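Local coordinates for putative exported protein (Bordetella parapertussis, PDB 3OCJ), which is of unknown function but probably acts as a methyltransferase of the S-adenosylmethionine-dependent, Rossmann-like family, at residues 120-125 / 142-147; 182-187 / 214-219; 189-194 / 221-226. All blocks are in the same frame, centred on the assembly; numbering follows the deposited sequence. Where two conformers were deposited one is given.

Contact 1: 120-125 / 142-147; sequences CVVASV and PGVQLV
Val122 is held through both of its backbone polar atoms by the neighbouring strand. Its N donates to Gln145 O almost straight (2.9 Å, 171° at the hydrogen), and its O accepts from Val147 N at 2.8 Å. Cys120 O takes the N-H of Gln145 before this pair and Ser124 N donates to Val147 O after it, so that four bonds run in the alternating pattern of parallel strands. CA-H groups crowd in beside them; the tightest joins Ala123 CA to Val147 O at 3.2 Å.

The side chains sort onto two faces. On that of Val121, Ala123, Gln145 and Val147, the two branches of Val121 part company: CG1, anti to the backbone N (chi1 179°), reaches forward to Val147 CG2 at 4.0 Å, while CG2 lies beside the amide of Gln145, 3.8 Å from its OE1. Farther along the same face Ala123 CB meets Val147 CB at 4.2 Å. On the other face Leu146 lays CD2 against Val122 CB at 4.1 Å, and Val122 CG2 touches Val144 CG1 at the same separation.

Farther out, Leu133 of helix 131-134 covers Val122, Leu146 and Ser124, whose OG is hydrogen-bonded to Glu132; Tyr188 packs on Val121 and Ala123 from the opposite face. This is the first beta-alpha-beta unit of the Rossmann-like methyltransferase sheet, with strand 121-124 between strands 145-150 and 188-192. The strands cross at only 20°. Between them all four hydrogen bonds are thus backbone to backbone, while the side chains meet largely through methyl groups: those of Val122 and Leu146 are buried beneath helix 131-134, whereas Gln145 leaves the edge of the other face exposed.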
# COMPACT_ATOMS: atom_id res chain seq x y z
N CYS A 120 20.38 15.15 0.04
CA CYS A 120 19.81 14.26 1.03
C CYS A 120 19.76 12.82 0.54
O CYS A 120 19.75 12.55 -0.67
CB CYS A 120 18.43 14.73 1.49
SG CYS A 120 17.11 14.53 0.29
N VAL A 121 19.78 11.90 1.49
CA VAL A 121 19.68 10.48 1.20
C VAL A 121 18.27 10.04 1.57
O VAL A 121 17.85 10.17 2.72
CB VAL A 121 20.71 9.66 1.98
CG1 VAL A 121 20.56 8.19 1.66
CG2 VAL A 121 22.13 10.13 1.63
N VAL A 122 17.52 9.56 0.58
CA VAL A 122 16.13 9.18 0.79
C VAL A 122 15.99 7.68 0.55
O VAL A 122 16.39 7.17 -0.50
CB VAL A 122 15.19 9.91 -0.18
CG1 VAL A 122 13.74 9.62 0.15
CG2 VAL A 122 15.46 11.41 -0.13
N ALA A 123 15.41 6.98 1.51
CA ALA A 123 15.20 5.53 1.37
C ALA A 123 13.72 5.21 1.27
O ALA A 123 12.90 5.87 1.89
CB ALA A 123 15.81 4.80 2.56
N SER A 124 13.38 4.16 0.52
CA SER A 124 12.03 3.63 0.51
C SER A 124 12.09 2.15 0.89
O SER A 124 12.88 1.40 0.32
CB SER A 124 11.39 3.81 -0.87
OG SER A 124 10.07 3.27 -0.89
N VAL A 125 11.24 1.75 1.84
CA VAL A 125 11.30 0.41 2.42
C VAL A 125 9.88 -0.01 2.79
O VAL A 125 9.31 0.54 3.73
CB VAL A 125 12.14 0.40 3.73
CG1 VAL A 125 12.31 -1.03 4.26
CG2 VAL A 125 13.50 1.10 3.54
N PRO A 142 19.67 19.22 -6.12
CA PRO A 142 20.74 18.44 -6.77
C PRO A 142 21.40 17.47 -5.79
O PRO A 142 21.43 17.73 -4.59
CB PRO A 142 21.74 19.51 -7.20
CG PRO A 142 21.46 20.71 -6.34
CD PRO A 142 19.98 20.66 -6.05
N GLY A 143 21.90 16.36 -6.31
CA GLY A 143 22.74 15.48 -5.50
C GLY A 143 22.01 14.58 -4.54
O GLY A 143 22.63 13.95 -3.69
N VAL A 144 20.69 14.51 -4.66
CA VAL A 144 19.92 13.55 -3.87
C VAL A 144 20.34 12.12 -4.21
O VAL A 144 20.56 11.78 -5.38
CB VAL A 144 18.41 13.75 -4.08
CG1 VAL A 144 17.62 12.60 -3.46
CG2 VAL A 144 17.97 15.10 -3.50
N GLN A 145 20.49 11.28 -3.19
CA GLN A 145 20.73 9.87 -3.39
C GLN A 145 19.50 9.10 -2.99
O GLN A 145 18.91 9.38 -1.94
CB GLN A 145 21.92 9.39 -2.57
CG GLN A 145 23.21 10.14 -2.88
CD GLN A 145 24.32 9.80 -1.91
OE1 GLN A 145 24.28 8.77 -1.24
NE2 GLN A 145 25.32 10.67 -1.82
N LEU A 146 19.10 8.15 -3.83
CA LEU A 146 17.94 7.32 -3.55
C LEU A 146 18.34 5.90 -3.20
O LEU A 146 19.19 5.30 -3.85
CB LEU A 146 16.99 7.29 -4.75
CG LEU A 146 16.48 8.64 -5.27
CD1 LEU A 146 15.61 8.45 -6.51
CD2 LEU A 146 15.72 9.41 -4.20
N VAL A 147 17.69 5.35 -2.18
CA VAL A 147 17.99 3.99 -1.74
C VAL A 147 16.69 3.20 -1.70
O VAL A 147 15.70 3.64 -1.12
CB VAL A 147 18.66 3.98 -0.35
CG1 VAL A 147 18.95 2.55 0.11
CG2 VAL A 147 19.93 4.81 -0.36

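Contact 2: 182-187 / 214-219; sequences LDTREG and WQALKP
In the beta-alpha-beta crossover that links parallel strands 188-192 and 221-226, the C-terminal end of helix 203-216 is met by loop 182-187, the segment leading into the first of those strands. Two late carbonyls of the helix receive successive N-H groups of the loop. Glu186 N donates to Gln215 O at 2.9 Å, in the carbonyl plane and nearly straight (169°), whereas Gly187 N reaches Ala216 O at a similar length but from 33° outside the plane. Glu186 has a left-handed backbone, probably helping to turn both N-H groups to the helix end.

Ala216 is the apolar centre. Its CB sits against Thr184 CB at 3.8 Å and takes Leu182 CD2 from a second direction, while its CA lies 3.1 Å from Thr184 O in a CA-H...O contact. Thr184 OG1 is hydrogen-bonded to Tyr188 OH, and Leu182 O to Arg212, one turn back along the helix. Two further carbonyls at the helix end, Trp214 O and Leu217 O, accept from Lys303, which also makes a cation-pi contact with the Trp214 ring.

Beyond the helix the chain straightens, and the contact passes to longer side chains at the surface. Glu186 has an extended chain that crosses the ring of Pro219 at about a right angle, its carboxylate carbon CD 3.7 Å from Pro219 CD; the same side chain runs over Leu217 O with CG. Lys218 travels the other way, along the loop backbone, with CG 3.6 Å from Glu186 O. A bend at the last torsion (chi4 64°) then turns its ammonium group inward, leaving Lys218 NZ 2.8 Å from Gly187 O.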
# COMPACT_ATOMS: atom_id res chain seq x y z
N LEU A 182 15.62 -4.70 8.87
CA LEU A 182 16.38 -3.49 8.59
C LEU A 182 17.31 -3.16 9.75
O LEU A 182 16.87 -3.11 10.90
CB LEU A 182 15.42 -2.33 8.35
CG LEU A 182 16.05 -0.99 7.98
CD1 LEU A 182 16.75 -1.07 6.63
CD2 LEU A 182 14.99 0.10 7.97
N ASP A 183 18.58 -2.91 9.48
CA ASP A 183 19.51 -2.62 10.57
C ASP A 183 20.49 -1.49 10.26
O ASP A 183 21.50 -1.34 10.94
CB ASP A 183 20.25 -3.89 11.01
CG ASP A 183 21.21 -4.42 9.96
OD1 ASP A 183 21.28 -3.84 8.85
OD2 ASP A 183 21.91 -5.42 10.24
N THR A 184 20.16 -0.69 9.26
CA THR A 184 20.92 0.52 8.93
C THR A 184 20.99 1.45 10.13
O THR A 184 19.99 1.65 10.82
CB THR A 184 20.26 1.29 7.77
OG1 THR A 184 20.10 0.42 6.63
CG2 THR A 184 21.08 2.51 7.37
N ARG A 185 22.17 2.02 10.38
CA ARG A 185 22.32 2.99 11.46
C ARG A 185 22.60 4.38 10.92
O ARG A 185 23.65 4.62 10.32
CB ARG A 185 23.45 2.57 12.41
CG ARG A 185 23.04 1.53 13.43
CD ARG A 185 23.11 0.13 12.86
NE ARG A 185 22.29 -0.81 13.62
CZ ARG A 185 22.64 -1.33 14.79
NH1 ARG A 185 21.84 -2.18 15.41
NH2 ARG A 185 23.80 -0.99 15.35
N GLU A 186 21.65 5.29 11.11
CA GLU A 186 21.83 6.69 10.71
C GLU A 186 22.35 6.83 9.28
O GLU A 186 23.34 7.53 9.03
CB GLU A 186 22.75 7.41 11.70
CG GLU A 186 22.22 7.43 13.13
CD GLU A 186 23.07 8.29 14.07
OE1 GLU A 186 24.11 8.81 13.63
OE2 GLU A 186 22.68 8.45 15.24
N GLY A 187 21.67 6.18 8.34
CA GLY A 187 22.05 6.23 6.95
C GLY A 187 21.19 7.14 6.09
O GLY A 187 21.62 7.56 5.02
N TRP A 214 13.46 4.29 12.82
CA TRP A 214 14.05 5.36 13.61
C TRP A 214 15.57 5.21 13.67
O TRP A 214 16.31 6.17 13.49
CB TRP A 214 13.46 5.34 15.01
CG TRP A 214 13.82 6.50 15.88
CD1 TRP A 214 13.07 7.62 16.10
CD2 TRP A 214 15.02 6.66 16.65
NE1 TRP A 214 13.73 8.47 16.98
CE2 TRP A 214 14.93 7.89 17.33
CE3 TRP A 214 16.17 5.87 16.84
CZ2 TRP A 214 15.94 8.36 18.18
CZ3 TRP A 214 17.17 6.34 17.69
CH2 TRP A 214 17.04 7.57 18.34
N GLN A 215 16.03 3.99 13.91
CA GLN A 215 17.46 3.73 14.00
C GLN A 215 18.17 4.01 12.67
O GLN A 215 19.32 4.46 12.66
CB GLN A 215 17.70 2.31 14.53
CG GLN A 215 17.28 2.18 16.00
CD GLN A 215 17.19 0.74 16.49
OE1 GLN A 215 17.25 -0.20 15.70
NE2 GLN A 215 17.04 0.58 17.80
N ALA A 216 17.47 3.78 11.56
CA ALA A 216 18.05 4.00 10.23
C ALA A 216 18.13 5.48 9.85
O ALA A 216 18.91 5.85 8.98
CB ALA A 216 17.26 3.22 9.17
N LEU A 217 17.34 6.32 10.51
CA LEU A 217 17.35 7.75 10.19
C LEU A 217 18.51 8.48 10.87
O LEU A 217 18.92 8.14 11.98
CB LEU A 217 16.03 8.40 10.59
CG LEU A 217 14.87 8.07 9.66
CD1 LEU A 217 13.53 8.44 10.31
CD2 LEU A 217 15.03 8.78 8.32
N LYS A 218 19.05 9.47 10.18
CA LYS A 218 19.97 10.41 10.81
C LYS A 218 19.17 11.26 11.78
O LYS A 218 17.97 11.47 11.57
CB LYS A 218 20.60 11.30 9.75
CG LYS A 218 21.47 10.56 8.74
CD LYS A 218 22.10 11.53 7.76
CE LYS A 218 23.31 10.91 7.07
NZ LYS A 218 22.95 9.74 6.23
N PRO A 219 19.81 11.74 12.85
CA PRO A 219 19.13 12.66 13.77
C PRO A 219 18.59 13.85 12.99
O PRO A 219 19.31 14.37 12.13
CB PRO A 219 20.24 13.10 14.72
CG PRO A 219 21.22 11.96 14.70
CD PRO A 219 21.18 11.41 13.30

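Contact 3: 189-194 / 221-226; sequences DLLTSN and GALVTS
Leu191 and Leu223 lie side by side and point the same way, Leu191 CD2 pressed to within 3.5 Å of Leu223 CD1, and Phe213 of helix 203-216 closes over both. On the opposite face the bump is Leu190 and the hollow is Ala222. A chi1 of -103°, well off a staggered value, swings Leu190 CD2 over Ala222 CB at 4.0 Å, with Val224 CG2 bordering the hollow farther along.

Parallel backbone bonds, such as Val224 N to Leu191 O at 2.8 Å, join the strands until Ser193. There side chains take over: Thr225 OG1 donates to Ser193 O at 2.7 Å, from 39° above the carbonyl plane, and a water donates to both Thr225 OG1 and Ser193 OG. Ser193 OG is also hydrogen-bonded to Val125 O. Last, Asn194 ND2 gives a hydrogen bond of 2.6 Å to Ser226 OG, which lies in the plane of the amide.

The central strand 188-192 and its neighbour 221-226 thus change from apolar to polar at their C-terminal ends, the side where this fold usually places its pocket; a bound palmitic acid touches Asn194 there.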
# COMPACT_ATOMS: atom_id res chain seq x y z
N ASP A 189 18.31 10.47 5.47
CA ASP A 189 17.68 11.71 5.92
C ASP A 189 16.17 11.59 5.94
O ASP A 189 15.48 12.21 6.75
CB ASP A 189 18.09 12.85 5.00
CG ASP A 189 19.57 13.13 5.07
OD1 ASP A 189 20.02 13.65 6.11
OD2 ASP A 189 20.28 12.80 4.10
N LEU A 190 15.66 10.79 5.01
CA LEU A 190 14.23 10.62 4.81
C LEU A 190 13.97 9.16 4.51
O LEU A 190 14.72 8.54 3.76
CB LEU A 190 13.77 11.45 3.61
CG LEU A 190 13.04 12.77 3.84
CD1 LEU A 190 12.84 13.45 2.49
CD2 LEU A 190 11.70 12.51 4.51
N LEU A 191 12.92 8.59 5.10
CA LEU A 191 12.56 7.20 4.82
C LEU A 191 11.06 7.15 4.60
O LEU A 191 10.29 7.70 5.39
CB LEU A 191 12.98 6.28 5.98
CG LEU A 191 12.85 4.77 5.72
CD1 LEU A 191 13.84 3.93 6.54
CD2 LEU A 191 11.42 4.26 5.95
N THR A 192 10.65 6.53 3.51
CA THR A 192 9.23 6.35 3.24
C THR A 192 8.88 4.85 3.22
O THR A 192 9.66 4.01 2.75
CB THR A 192 8.83 7.06 1.94
OG1 THR A 192 7.42 6.93 1.74
CG2 THR A 192 9.59 6.49 0.75
N SER A 193 7.70 4.52 3.75
CA SER A 193 7.25 3.14 3.85
C SER A 193 5.75 3.05 3.66
O SER A 193 4.99 3.72 4.35
CB SER A 193 7.63 2.55 5.21
OG SER A 193 7.22 1.19 5.30
N ASN A 194 5.33 2.19 2.73
CA ASN A 194 3.92 1.90 2.54
C ASN A 194 3.75 0.41 2.28
O ASN A 194 4.51 -0.17 1.52
CB ASN A 194 3.37 2.71 1.36
CG ASN A 194 1.90 2.43 1.08
OD1 ASN A 194 1.56 1.84 0.05
ND2 ASN A 194 1.04 2.83 1.98
N GLY A 221 16.11 13.56 10.97
CA GLY A 221 15.45 12.98 9.80
C GLY A 221 13.95 12.77 9.98
O GLY A 221 13.39 13.05 11.04
N ALA A 222 13.29 12.30 8.93
CA ALA A 222 11.85 12.09 8.99
C ALA A 222 11.43 10.80 8.32
O ALA A 222 12.05 10.36 7.35
CB ALA A 222 11.11 13.27 8.36
N LEU A 223 10.35 10.23 8.86
CA LEU A 223 9.68 9.07 8.31
C LEU A 223 8.35 9.50 7.71
O LEU A 223 7.60 10.24 8.33
CB LEU A 223 9.40 8.06 9.43
CG LEU A 223 8.48 6.88 9.10
CD1 LEU A 223 9.13 5.92 8.09
CD2 LEU A 223 8.12 6.15 10.39
N VAL A 224 8.06 9.01 6.51
CA VAL A 224 6.74 9.19 5.90
C VAL A 224 6.14 7.80 5.74
O VAL A 224 6.65 6.98 4.98
CB VAL A 224 6.83 9.88 4.53
CG1 VAL A 224 5.45 9.99 3.88
CG2 VAL A 224 7.48 11.26 4.68
N THR A 225 5.07 7.51 6.47
CA THR A 225 4.42 6.22 6.31
C THR A 225 2.90 6.38 6.33
O THR A 225 2.39 7.50 6.17
CB THR A 225 4.97 5.17 7.32
OG1 THR A 225 4.52 3.86 6.97
CG2 THR A 225 4.60 5.49 8.76
N SER A 226 2.19 5.28 6.48
CA SER A 226 0.75 5.27 6.30
C SER A 226 0.14 4.12 7.07
O SER A 226 0.85 3.22 7.52
CB SER A 226 0.41 5.08 4.83
OG SER A 226 0.92 3.82 4.40
O HOH W 1 5.57 1.30 7.67

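How the contacts relate
Contacts 1 and 3 are buried pairings of parallel strands within one sheet, and they are neighbours in it: strand 121-124 borders strand 188-192, with Val121 O 2.8 Å from Asp189 N in a probable hydrogen bond. Contact 2 is only partly buried. It lies at the N-terminal end of strand 188-192, where the loop before that strand meets the helix leading to strand 221-226, so contacts 2 and 3 belong to the same crossover, one at the helix end and the other between its strands; Leu217 CD2 packs on Ala222 O between them. Backbone bonds and methyl groups dominate contact 1, helix-end carbonyls and long charged side chains contact 2, while contact 3 adds hydroxyls, an amide and water at the opposite strand ends.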